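Local coordinates for protein flagellin hook IN motif family (Aeromonas hydrophila subsp. hydrophila, PDB 6XI1) that probably serves to extend a bacterial RTX adhesin toward its target, as a chain of four calcium-stiffened tandem beta-sandwich repeats, at residues E355-N359 against P360-E364. Sequence-based numbering, arbitrary orientation.
Sequences EDETN and PLLTE. With CA (calcium ion), chain B.
Thr358 and Leu361 close the loop between two neighbouring strands by a single direct hydrogen bond, a small example of how a short connection is tied to the strand it leads into. The hydroxyl OG1 of Thr358 donates to the carbonyl oxygen of Leu361 at 2.6 Å, in the carbonyl plane and on a lone pair (C=O to donor angle 141°). A chi1 of 55° tucks OG1 in over the backbone, flanked by its own N and C, from where it reaches across the turn.

Water extends this link. One molecule donates to Thr358 OG1 and to Glu357 OE2 (2.6 Å from the water oxygen) while accepting from Thr363 N; a second lies between Glu357 OE2 and Thr363 O. The other carboxylate oxygen of Glu357 accepts from Thr354 N, so both oxygens have partners, one a backbone N-H and the other water.

Leu362 supplies the van der Waals contact, its two methyls dividing the work: CD1 lies 4.0 Å from Glu355 CA, while CD2 reaches Glu357 CG and lies against the carbonyl oxygen of Thr358, 3.4 Å from O, which is buried without a polar partner. The cis peptide Asn359-Pro360 turns the chain, and Asn359 OD1 accepts from Asn410 ND2.

At the start of the loop, the extended side chain of Glu355 grips calcium with both oxygens, OE1 at 2.5 Å and OE2 at 2.4 Å; two waters and the carbonyls of Gln414, Leu416 and Val445 complete the site. The hairpin thus joins antiparallel strands 344-354 and 361-371, the latter also pairing with strand 403-409, at the C-terminal end of the last repeat, beside the calcium held by Glu355.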
ATOM      1  N   GLU A 355      35.940  83.498  -0.418  1.00 30.67           N
ATOM      2  CA  GLU A 355      36.781  84.180  -1.446  1.00 35.10           C
ATOM      3  C   GLU A 355      38.103  84.602  -0.779  1.00 35.02           C
ATOM      4  O   GLU A 355      38.070  85.120   0.349  1.00 37.76           O
ATOM      5  CB  GLU A 355      35.997  85.342  -2.053  1.00 34.69           C
ATOM      6  CG  GLU A 355      36.798  86.279  -2.957  1.00 34.16           C
ATOM      7  CD  GLU A 355      35.968  87.490  -3.369  1.00 35.78           C
ATOM      8  OE1 GLU A 355      34.761  87.531  -3.002  1.00 33.71           O
ATOM      9  OE2 GLU A 355      36.504  88.390  -4.082  1.00 36.80           O
ATOM     10  N   ASP A 356      39.214  84.260  -1.422  1.00 34.87           N
ATOM     11  CA  ASP A 356      40.584  84.729  -1.114  1.00 41.82           C
ATOM     12  C   ASP A 356      41.165  83.975   0.084  1.00 44.52           C
ATOM     13  O   ASP A 356      42.274  84.334   0.482  1.00 43.16           O
ATOM     14  CB  ASP A 356      40.604  86.254  -0.916  1.00 43.20           C
ATOM     15  CG  ASP A 356      40.474  87.028  -2.227  1.00 45.77           C
ATOM     16  OD1 ASP A 356      40.678  86.414  -3.298  1.00 44.42           O
ATOM     17  OD2 ASP A 356      40.158  88.236  -2.184  1.00 55.95           O
ATOM     18  N   GLU A 357      40.503  82.945   0.623  1.00 40.63           N
ATOM     19  CA  GLU A 357      41.017  82.279   1.850  1.00 41.06           C
ATOM     20  C   GLU A 357      42.301  81.551   1.453  1.00 37.99           C
ATOM     21  O   GLU A 357      43.202  81.430   2.288  1.00 46.15           O
ATOM     22  CB  GLU A 357      39.957  81.380   2.513  1.00 45.57           C
ATOM     23  CG  GLU A 357      39.728  80.031   1.820  1.00 47.80           C
ATOM     24  CD  GLU A 357      38.582  79.138   2.323  1.00 47.03           C
ATOM     25  OE1 GLU A 357      37.666  79.637   2.994  1.00 45.27           O
ATOM     26  OE2 GLU A 357      38.613  77.932   2.038  1.00 39.91           O
ATOM     27  N   THR A 358      42.372  81.065   0.217  1.00 33.59           N
ATOM     28  CA  THR A 358      43.565  80.407  -0.374  1.00 36.53           C
ATOM     29  C   THR A 358      43.569  80.768  -1.859  1.00 36.24           C
ATOM     30  O   THR A 358      42.612  81.391  -2.310  1.00 35.57           O
ATOM     31  CB  THR A 358      43.613  78.880  -0.153  1.00 40.04           C
ATOM     32  OG1 THR A 358      42.411  78.261  -0.633  1.00 39.43           O
ATOM     33  CG2 THR A 358      43.816  78.493   1.296  1.00 42.89           C
ATOM     34  N   ASN A 359      44.594  80.351  -2.591  1.00 38.90           N
ATOM     35  CA  ASN A 359      44.793  80.780  -3.990  1.00 41.74           C
ATOM     36  C   ASN A 359      45.801  79.825  -4.604  1.00 42.38           C
ATOM     37  O   ASN A 359      46.760  79.461  -3.927  1.00 38.41           O
ATOM     38  CB  ASN A 359      45.210  82.254  -4.013  1.00 47.21           C
ATOM     39  CG  ASN A 359      45.030  82.886  -5.371  1.00 48.73           C
ATOM     40  OD1 ASN A 359      43.906  83.141  -5.811  1.00 51.10           O
ATOM     41  ND2 ASN A 359      46.139  83.133  -6.044  1.00 50.59           N
ATOM     42  N   PRO A 360      45.609  79.340  -5.853  1.00 37.57           N
ATOM     43  CA  PRO A 360      44.460  79.709  -6.688  1.00 36.60           C
ATOM     44  C   PRO A 360      43.148  78.913  -6.482  1.00 39.16           C
ATOM     45  O   PRO A 360      42.142  79.331  -7.081  1.00 35.55           O
ATOM     46  CB  PRO A 360      45.007  79.410  -8.092  1.00 36.11           C
ATOM     47  CG  PRO A 360      45.905  78.191  -7.902  1.00 35.11           C
ATOM     48  CD  PRO A 360      46.500  78.364  -6.514  1.00 36.60           C
ATOM     49  N   LEU A 361      43.164  77.801  -5.716  1.00 37.93           N
ATOM     50  CA  LEU A 361      41.932  76.994  -5.429  1.00 36.65           C
ATOM     51  C   LEU A 361      41.395  77.292  -4.033  1.00 39.25           C
ATOM     52  O   LEU A 361      42.234  77.450  -3.119  1.00 39.48           O
ATOM     53  CB  LEU A 361      42.240  75.502  -5.483  1.00 38.01           C
ATOM     54  CG  LEU A 361      42.670  74.948  -6.831  1.00 37.76           C
ATOM     55  CD1 LEU A 361      43.125  73.512  -6.678  1.00 38.08           C
ATOM     56  CD2 LEU A 361      41.551  75.087  -7.859  1.00 37.24           C
ATOM     57  N   LEU A 362      40.065  77.363  -3.894  1.00 30.56           N
ATOM     58  CA  LEU A 362      39.358  77.236  -2.603  1.00 29.55           C
ATOM     59  C   LEU A 362      38.970  75.754  -2.463  1.00 29.47           C
ATOM     60  O   LEU A 362      38.501  75.143  -3.465  1.00 27.33           O
ATOM     61  CB  LEU A 362      38.132  78.143  -2.567  1.00 30.53           C
ATOM     62  CG  LEU A 362      38.336  79.599  -2.962  1.00 30.16           C
ATOM     63  CD1 LEU A 362      37.059  80.366  -2.744  1.00 28.90           C
ATOM     64  CD2 LEU A 362      39.462  80.254  -2.158  1.00 34.24           C
ATOM     65  N   THR A 363      39.257  75.148  -1.315  1.00 25.81           N
ATOM     66  CA  THR A 363      39.058  73.691  -1.142  1.00 29.62           C
ATOM     67  C   THR A 363      38.318  73.416   0.170  1.00 33.15           C
ATOM     68  O   THR A 363      38.451  74.200   1.131  1.00 28.16           O
ATOM     69  CB  THR A 363      40.354  72.899  -1.248  1.00 29.91           C
ATOM     70  OG1 THR A 363      41.114  73.076  -0.053  1.00 43.16           O
ATOM     71  CG2 THR A 363      41.176  73.310  -2.439  1.00 28.37           C
ATOM     72  N   GLU A 364      37.483  72.372   0.139  1.00 27.73           N
ATOM     73  CA  GLU A 364      36.672  71.966   1.304  1.00 28.16           C
ATOM     74  C   GLU A 364      36.587  70.438   1.287  1.00 26.43           C
ATOM     75  O   GLU A 364      36.547  69.840   0.206  1.00 21.26           O
ATOM     76  CB  GLU A 364      35.319  72.670   1.279  1.00 31.41           C
ATOM     77  CG  GLU A 364      34.437  72.272   2.432  1.00 33.90           C
ATOM     78  CD  GLU A 364      34.883  72.704   3.821  1.00 35.61           C
ATOM     79  OE1 GLU A 364      36.044  72.460   4.210  1.00 43.08           O
ATOM     80  OE2 GLU A 364      34.047  73.243   4.523  1.00 37.30           O
TER
HETATM   81 CA    CA B 521      34.586  89.813  -4.123  1.00 38.41          CA
HETATM   82  O   HOH W   1      37.461  75.845   3.379  1.00 38.66           O
HETATM   83  O   HOH W   2      40.629  76.809   0.874  1.00 40.84           O
HETATM   84  O   HOH W   3      33.702  91.910  -4.765  1.00 37.11           O
HETATM   85  O   HOH W   4      36.058  91.654  -4.643  1.00 47.02           O